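Local coordinates for protein UspA1 (Moraxella catarrhalis, PDB 3NTN) that probably mediates adhesion to host cells as a trimeric autotransporter of the outer membrane, with fibronectin and the receptor CEACAM1 as binding partners, at residues 94-106 / 110-123. Numbering follows the deposited sequence.
Sequences GQQNVFILGSNTD and AQNGSVLLGHNTAG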
ATOM      1  N   GLY B  94       4.484 -14.650  18.260  1.00 65.63           N
ATOM      2  CA  GLY B  94       4.820 -13.309  18.809  1.00 67.63           C
ATOM      3  C   GLY B  94       5.041 -12.186  17.770  1.00 65.66           C
ATOM      4  O   GLY B  94       5.638 -11.131  18.089  1.00 67.79           O
ATOM      5  N   GLN B  95       4.582 -12.423  16.538  1.00 61.46           N
ATOM      6  CA  GLN B  95       4.378 -11.398  15.534  1.00 59.51           C
ATOM      7  C   GLN B  95       2.911 -11.471  15.201  1.00 58.01           C
ATOM      8  O   GLN B  95       2.521 -12.324  14.423  1.00 58.48           O
ATOM      9  CB  GLN B  95       5.180 -11.678  14.260  1.00 56.88           C
ATOM     10  CG  GLN B  95       6.614 -11.304  14.377  1.00 59.84           C
ATOM     11  CD  GLN B  95       7.437 -11.639  13.157  1.00 59.49           C
ATOM     12  OE1 GLN B  95       7.410 -12.774  12.649  1.00 61.01           O
ATOM     13  NE2 GLN B  95       8.227 -10.659  12.702  1.00 56.85           N
ATOM     14  N   GLN B  96       2.107 -10.575  15.768  1.00 57.52           N
ATOM     15  CA  GLN B  96       0.670 -10.640  15.674  1.00 55.91           C
ATOM     16  C   GLN B  96       0.172  -9.593  14.704  1.00 53.80           C
ATOM     17  O   GLN B  96       0.783  -8.558  14.550  1.00 53.73           O
ATOM     18  CB  GLN B  96       0.048 -10.422  17.056  1.00 59.36           C
ATOM     19  CG  GLN B  96       0.542 -11.415  18.085  1.00 63.51           C
ATOM     20  CD  GLN B  96       0.077 -11.097  19.481  1.00 72.24           C
ATOM     21  OE1 GLN B  96      -1.078 -11.379  19.842  1.00 75.38           O
ATOM     22  NE2 GLN B  96       0.972 -10.498  20.288  1.00 74.58           N
ATOM     23  N   ASN B  97      -0.933  -9.871  14.024  1.00 52.11           N
ATOM     24  CA  ASN B  97      -1.572  -8.884  13.145  1.00 50.77           C
ATOM     25  C   ASN B  97      -0.716  -8.431  11.996  1.00 48.16           C
ATOM     26  O   ASN B  97      -0.678  -7.245  11.667  1.00 47.49           O
ATOM     27  CB  ASN B  97      -2.071  -7.668  13.938  1.00 53.58           C
ATOM     28  CG  ASN B  97      -3.162  -8.032  14.892  1.00 56.66           C
ATOM     29  OD1 ASN B  97      -2.936  -8.073  16.078  1.00 61.91           O
ATOM     30  ND2 ASN B  97      -4.356  -8.337  14.372  1.00 59.57           N
ATOM     31  N   VAL B  98      -0.029  -9.386  11.387  1.00 45.56           N
ATOM     32  CA  VAL B  98       0.869  -9.061  10.315  1.00 44.18           C
ATOM     33  C   VAL B  98       0.268  -9.589   9.018  1.00 41.61           C
ATOM     34  O   VAL B  98      -0.296 -10.674   9.003  1.00 40.67           O
ATOM     35  CB  VAL B  98       2.235  -9.624  10.583  1.00 45.04           C
ATOM     36  CG1 VAL B  98       3.142  -9.481   9.338  1.00 43.61           C
ATOM     37  CG2 VAL B  98       2.837  -8.990  11.870  1.00 46.86           C
ATOM     38  N   PHE B  99       0.301  -8.766   7.963  1.00 40.54           N
ATOM     39  CA  PHE B  99      -0.383  -9.081   6.703  1.00 38.50           C
ATOM     40  C   PHE B  99       0.586  -9.008   5.573  1.00 37.17           C
ATOM     41  O   PHE B  99       1.199  -7.974   5.391  1.00 36.57           O
ATOM     42  CB  PHE B  99      -1.561  -8.125   6.481  1.00 38.55           C
ATOM     43  CG  PHE B  99      -2.563  -8.154   7.640  1.00 41.29           C
ATOM     44  CD1 PHE B  99      -3.645  -9.061   7.632  1.00 38.77           C
ATOM     45  CD2 PHE B  99      -2.370  -7.342   8.772  1.00 40.37           C
ATOM     46  CE1 PHE B  99      -4.537  -9.128   8.701  1.00 39.27           C
ATOM     47  CE2 PHE B  99      -3.265  -7.394   9.869  1.00 40.67           C
ATOM     48  CZ  PHE B  99      -4.336  -8.306   9.843  1.00 40.63           C
ATOM     49  N   ILE B 100       0.679 -10.101   4.806  1.00 36.75           N
ATOM     50  CA  ILE B 100       1.600 -10.200   3.686  1.00 36.36           C
ATOM     51  C   ILE B 100       0.875 -10.530   2.385  1.00 36.71           C
ATOM     52  O   ILE B 100       0.157 -11.504   2.282  1.00 37.69           O
ATOM     53  CB  ILE B 100       2.660 -11.315   3.959  1.00 37.60           C
ATOM     54  CG1 ILE B 100       3.380 -11.046   5.312  1.00 37.41           C
ATOM     55  CG2 ILE B 100       3.640 -11.374   2.808  1.00 36.63           C
ATOM     56  CD1 ILE B 100       4.290 -12.190   5.781  1.00 37.12           C
ATOM     57  N   LEU B 101       1.044  -9.691   1.371  1.00 37.32           N
ATOM     58  CA  LEU B 101       0.600 -10.063   0.032  1.00 37.75           C
ATOM     59  C   LEU B 101       1.855  -9.887  -0.812  1.00 38.21           C
ATOM     60  O   LEU B 101       2.241  -8.761  -1.098  1.00 38.71           O
ATOM     61  CB  LEU B 101      -0.570  -9.157  -0.436  1.00 38.28           C
ATOM     62  CG  LEU B 101      -1.079  -9.362  -1.876  1.00 37.10           C
ATOM     63  CD1 LEU B 101      -1.678 -10.745  -2.061  1.00 35.64           C
ATOM     64  CD2 LEU B 101      -2.072  -8.290  -2.286  1.00 35.89           C
ATOM     65  N   GLY B 102       2.536 -10.984  -1.123  1.00 38.51           N
ATOM     66  CA  GLY B 102       3.922 -10.906  -1.549  1.00 39.46           C
ATOM     67  C   GLY B 102       4.572 -12.271  -1.607  1.00 41.56           C
ATOM     68  O   GLY B 102       3.902 -13.309  -1.393  1.00 42.63           O
ATOM     69  N   SER B 103       5.869 -12.286  -1.902  1.00 42.37           N
ATOM     70  CA  SER B 103       6.647 -13.499  -2.000  1.00 43.48           C
ATOM     71  C   SER B 103       8.056 -13.230  -1.507  1.00 44.83           C
ATOM     72  O   SER B 103       8.519 -12.097  -1.538  1.00 43.96           O
ATOM     73  CB  SER B 103       6.707 -13.977  -3.441  1.00 45.38           C
ATOM     74  OG  SER B 103       7.071 -12.924  -4.305  1.00 45.67           O
ATOM     75  N   ASN B 104       8.699 -14.270  -0.971  1.00 46.34           N
ATOM     76  CA  ASN B 104      10.095 -14.210  -0.599  1.00 48.56           C
ATOM     77  C   ASN B 104      10.372 -13.024   0.303  1.00 47.92           C
ATOM     78  O   ASN B 104      11.392 -12.349   0.135  1.00 48.20           O
ATOM     79  CB  ASN B 104      11.000 -14.182  -1.855  1.00 50.38           C
ATOM     80  CG  ASN B 104      10.946 -15.498  -2.645  1.00 54.85           C
ATOM     81  OD1 ASN B 104       9.978 -15.758  -3.329  1.00 59.02           O
ATOM     82  ND2 ASN B 104      11.994 -16.314  -2.560  1.00 61.49           N
ATOM     83  N   THR B 105       9.456 -12.778   1.246  1.00 46.68           N
ATOM     84  CA  THR B 105       9.596 -11.655   2.167  1.00 46.73           C
ATOM     85  C   THR B 105      10.540 -11.970   3.363  1.00 48.66           C
ATOM     86  O   THR B 105      11.045 -13.088   3.516  1.00 48.55           O
ATOM     87  CB  THR B 105       8.215 -11.128   2.661  1.00 44.34           C
ATOM     88  OG1 THR B 105       7.539 -12.215   3.244  1.00 45.98           O
ATOM     89  CG2 THR B 105       7.279 -10.621   1.486  1.00 44.64           C
ATOM     90  N   ASP B 106      10.817 -10.936   4.171  1.00 49.24           N
ATOM     91  CA  ASP B 106      11.677 -11.050   5.352  1.00 50.96           C
ATOM     92  C   ASP B 106      10.944 -10.311   6.438  1.00 50.16           C
ATOM     93  O   ASP B 106      10.764  -9.076   6.370  1.00 49.20           O
ATOM     94  CB  ASP B 106      13.044 -10.432   5.075  1.00 52.87           C
ATOM     95  CG  ASP B 106      13.952 -10.329   6.325  1.00 57.95           C
ATOM     96  OD1 ASP B 106      13.860 -11.178   7.248  1.00 61.42           O
ATOM     97  OD2 ASP B 106      14.801  -9.390   6.364  1.00 62.70           O
ATOM     98  N   ALA B 110      10.043  -6.997  11.228  1.00 57.03           N
ATOM     99  CA  ALA B 110       8.648  -6.605  11.198  1.00 55.13           C
ATOM    100  C   ALA B 110       8.076  -6.660  12.612  1.00 57.39           C
ATOM    101  O   ALA B 110       8.204  -7.681  13.281  1.00 58.80           O
ATOM    102  CB  ALA B 110       7.925  -7.542  10.327  1.00 52.16           C
ATOM    103  N   GLN B 111       7.461  -5.579  13.083  1.00 57.75           N
ATOM    104  CA  GLN B 111       6.695  -5.638  14.340  1.00 59.70           C
ATOM    105  C   GLN B 111       5.198  -5.936  14.134  1.00 57.67           C
ATOM    106  O   GLN B 111       4.661  -5.878  13.020  1.00 55.14           O
ATOM    107  CB  GLN B 111       6.823  -4.330  15.131  1.00 62.75           C
ATOM    108  CG  GLN B 111       8.232  -3.871  15.486  1.00 66.40           C
ATOM    109  CD  GLN B 111       8.291  -2.341  15.594  1.00 72.92           C
ATOM    110  OE1 GLN B 111       7.840  -1.612  14.683  1.00 70.65           O
ATOM    111  NE2 GLN B 111       8.814  -1.845  16.726  1.00 77.78           N
ATOM    112  N   ASN B 112       4.527  -6.237  15.231  1.00 54.43           N
ATOM    113  CA  ASN B 112       3.068  -6.393  15.249  1.00 54.88           C
ATOM    114  C   ASN B 112       2.385  -5.280  14.440  1.00 53.07           C
ATOM    115  O   ASN B 112       2.715  -4.118  14.597  1.00 52.20           O
ATOM    116  CB  ASN B 112       2.544  -6.414  16.690  1.00 57.14           C
ATOM    117  CG  ASN B 112       3.127  -7.549  17.506  1.00 60.16           C
ATOM    118  OD1 ASN B 112       3.443  -8.622  16.978  1.00 61.90           O
ATOM    119  ND2 ASN B 112       3.256  -7.334  18.793  1.00 62.35           N
ATOM    120  N   GLY B 113       1.463  -5.659  13.557  1.00 51.72           N
ATOM    121  CA  GLY B 113       0.707  -4.682  12.795  1.00 50.36           C
ATOM    122  C   GLY B 113       1.369  -4.338  11.469  1.00 48.34           C
ATOM    123  O   GLY B 113       0.930  -3.454  10.784  1.00 49.51           O
ATOM    124  N   SER B 114       2.442  -5.002  11.096  1.00 46.50           N
ATOM    125  CA  SER B 114       3.115  -4.634   9.864  1.00 43.76           C
ATOM    126  C   SER B 114       2.326  -5.121   8.649  1.00 41.90           C
ATOM    127  O   SER B 114       1.676  -6.162   8.710  1.00 41.84           O
ATOM    128  CB  SER B 114       4.485  -5.278   9.837  1.00 43.27           C
ATOM    129  OG  SER B 114       5.341  -4.568  10.729  1.00 48.38           O
ATOM    130  N   VAL B 115       2.490  -4.434   7.521  1.00 39.69           N
ATOM    131  CA  VAL B 115       1.987  -4.913   6.245  1.00 37.58           C
ATOM    132  C   VAL B 115       3.195  -5.031   5.309  1.00 38.22           C
ATOM    133  O   VAL B 115       3.986  -4.116   5.203  1.00 39.66           O
ATOM    134  CB  VAL B 115       0.837  -3.988   5.679  1.00 37.16           C
ATOM    135  CG1 VAL B 115       0.261  -4.488   4.347  1.00 34.27           C
ATOM    136  CG2 VAL B 115      -0.305  -3.856   6.705  1.00 36.65           C
ATOM    137  N   LEU B 116       3.364  -6.177   4.656  1.00 38.64           N
ATOM    138  CA  LEU B 116       4.353  -6.334   3.616  1.00 38.17           C
ATOM    139  C   LEU B 116       3.664  -6.555   2.258  1.00 38.14           C
ATOM    140  O   LEU B 116       2.777  -7.433   2.123  1.00 37.73           O
ATOM    141  CB  LEU B 116       5.274  -7.504   3.945  1.00 38.60           C
ATOM    142  CG  LEU B 116       6.304  -7.342   5.084  1.00 41.34           C
ATOM    143  CD1 LEU B 116       5.653  -7.418   6.505  1.00 43.66           C
ATOM    144  CD2 LEU B 116       7.350  -8.431   5.002  1.00 41.54           C
ATOM    145  N   LEU B 117       4.048  -5.755   1.254  1.00 36.82           N
ATOM    146  CA  LEU B 117       3.479  -5.926  -0.057  1.00 37.04           C
ATOM    147  C   LEU B 117       4.560  -6.244  -1.061  1.00 37.86           C
ATOM    148  O   LEU B 117       5.558  -5.574  -1.078  1.00 38.33           O
ATOM    149  CB  LEU B 117       2.789  -4.628  -0.489  1.00 37.46           C
ATOM    150  CG  LEU B 117       1.627  -4.106   0.393  1.00 36.87           C
ATOM    151  CD1 LEU B 117       1.180  -2.807  -0.159  1.00 34.60           C
ATOM    152  CD2 LEU B 117       0.431  -5.146   0.391  1.00 34.61           C
ATOM    153  N   GLY B 118       4.355  -7.240  -1.932  1.00 38.28           N
ATOM    154  CA  GLY B 118       5.306  -7.516  -3.040  1.00 38.32           C
ATOM    155  C   GLY B 118       6.424  -8.518  -2.810  1.00 39.28           C
ATOM    156  O   GLY B 118       6.674  -8.923  -1.698  1.00 39.22           O
ATOM    157  N   HIS B 119       7.098  -8.849  -3.904  1.00 41.22           N
ATOM    158  CA  HIS B 119       8.226  -9.787  -3.966  0.50 42.12           C
ATOM    159  C   HIS B 119       9.513  -9.174  -3.401  1.00 43.32           C
ATOM    160  O   HIS B 119       9.866  -8.024  -3.731  1.00 43.28           O
ATOM    161  CB  HIS B 119       8.425 -10.223  -5.442  0.50 43.22           C
ATOM    162  CG  HIS B 119       9.609 -11.106  -5.675  0.50 44.49           C
ATOM    163  ND1 HIS B 119      10.627 -10.769  -6.545  0.50 47.97           N
ATOM    164  CD2 HIS B 119       9.933 -12.317  -5.167  0.50 44.70           C
ATOM    165  CE1 HIS B 119      11.530 -11.738  -6.558  0.50 50.29           C
ATOM    166  NE2 HIS B 119      11.131 -12.687  -5.727  0.50 49.68           N
ATOM    167  N   ASN B 120      10.222  -9.956  -2.584  1.00 44.08           N
ATOM    168  CA  ASN B 120      11.444  -9.527  -1.911  1.00 46.35           C
ATOM    169  C   ASN B 120      11.213  -8.394  -0.904  1.00 45.18           C
ATOM    170  O   ASN B 120      12.097  -7.608  -0.597  1.00 48.22           O
ATOM    171  CB  ASN B 120      12.496  -9.059  -2.915  1.00 48.04           C
ATOM    172  CG  ASN B 120      13.063 -10.154  -3.712  1.00 52.70           C
ATOM    173  OD1 ASN B 120      13.071 -11.302  -3.295  1.00 57.89           O
ATOM    174  ND2 ASN B 120      13.583  -9.810  -4.892  1.00 59.22           N
ATOM    175  N   THR B 121      10.017  -8.278  -0.391  1.00 43.58           N
ATOM    176  CA  THR B 121       9.721  -7.183   0.516  1.00 41.82           C
ATOM    177  C   THR B 121      10.222  -7.456   1.950  1.00 42.62           C
ATOM    178  O   THR B 121      10.032  -8.545   2.459  1.00 43.16           O
ATOM    179  CB  THR B 121       8.231  -6.825   0.429  1.00 39.95           C
ATOM    180  OG1 THR B 121       8.019  -6.170  -0.836  1.00 40.10           O
ATOM    181  CG2 THR B 121       7.811  -5.857   1.543  1.00 38.22           C
ATOM    182  N   ALA B 122      10.879  -6.479   2.584  1.00 42.84           N
ATOM    183  CA  ALA B 122      11.262  -6.635   3.992  1.00 44.26           C
ATOM    184  C   ALA B 122      10.470  -5.778   4.996  1.00 44.47           C
ATOM    185  O   ALA B 122      10.134  -4.623   4.716  1.00 43.81           O
ATOM    186  CB  ALA B 122      12.786  -6.420   4.177  1.00 44.79           C
ATOM    187  N   GLY B 123      10.192  -6.377   6.169  1.00 45.73           N
ATOM    188  CA  GLY B 123       9.606  -5.692   7.319  1.00 45.35           C
ATOM    189  C   GLY B 123      10.632  -4.745   7.922  1.00 47.71           C
ATOM    190  O   GLY B 123      11.859  -4.965   7.834  1.00 48.24           O
TER
HETATM  191  O   HOH W   1      12.627  -7.691   8.246  1.00 22.22           O
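The carbonyl oxygen of D106 is held by two donors: G123 N reaches it almost straight, 2.8 Å from D106 O at 178°, and a water that also donates to G123 O gives it a second bond. Next to it, D106 N bonds T121 O, and the loops 104-106 and 120-122 are bridged once here, above the strands. Those strands, 99-101 and 115-117, lie parallel, their axes 4.8 Å apart; L116 uses both backbone groups, its N going to F99 O (2.9 Å) and its O accepting from L101 N. Between the two layers L116 turns inward, its CD2 3.7 Å from T105 CB and its CD1 against V98 CG1, while I100 packs on the same inner side. F99, V115, L101 and L117 face the other way, toward the trimer axis, where L101 and L117 meet their own copies in neighbouring subunits. At one bend, with CG anti to its carbonyl carbon (chi1 -60°), N112 OD1 accepts from Q96 N at 2.7 Å, the N lying 40° out of the plane of the side-chain carbonyl. Close by, Q95 NE2 donates to A110 O (3.0 Å) and also to T107 O. At the other bend S103 O takes N120 N. Matching positions such as G102/G118, N104/N120 and T105/T121 stack coil on coil, as in the left-handed parallel beta-roll of YadA-like heads.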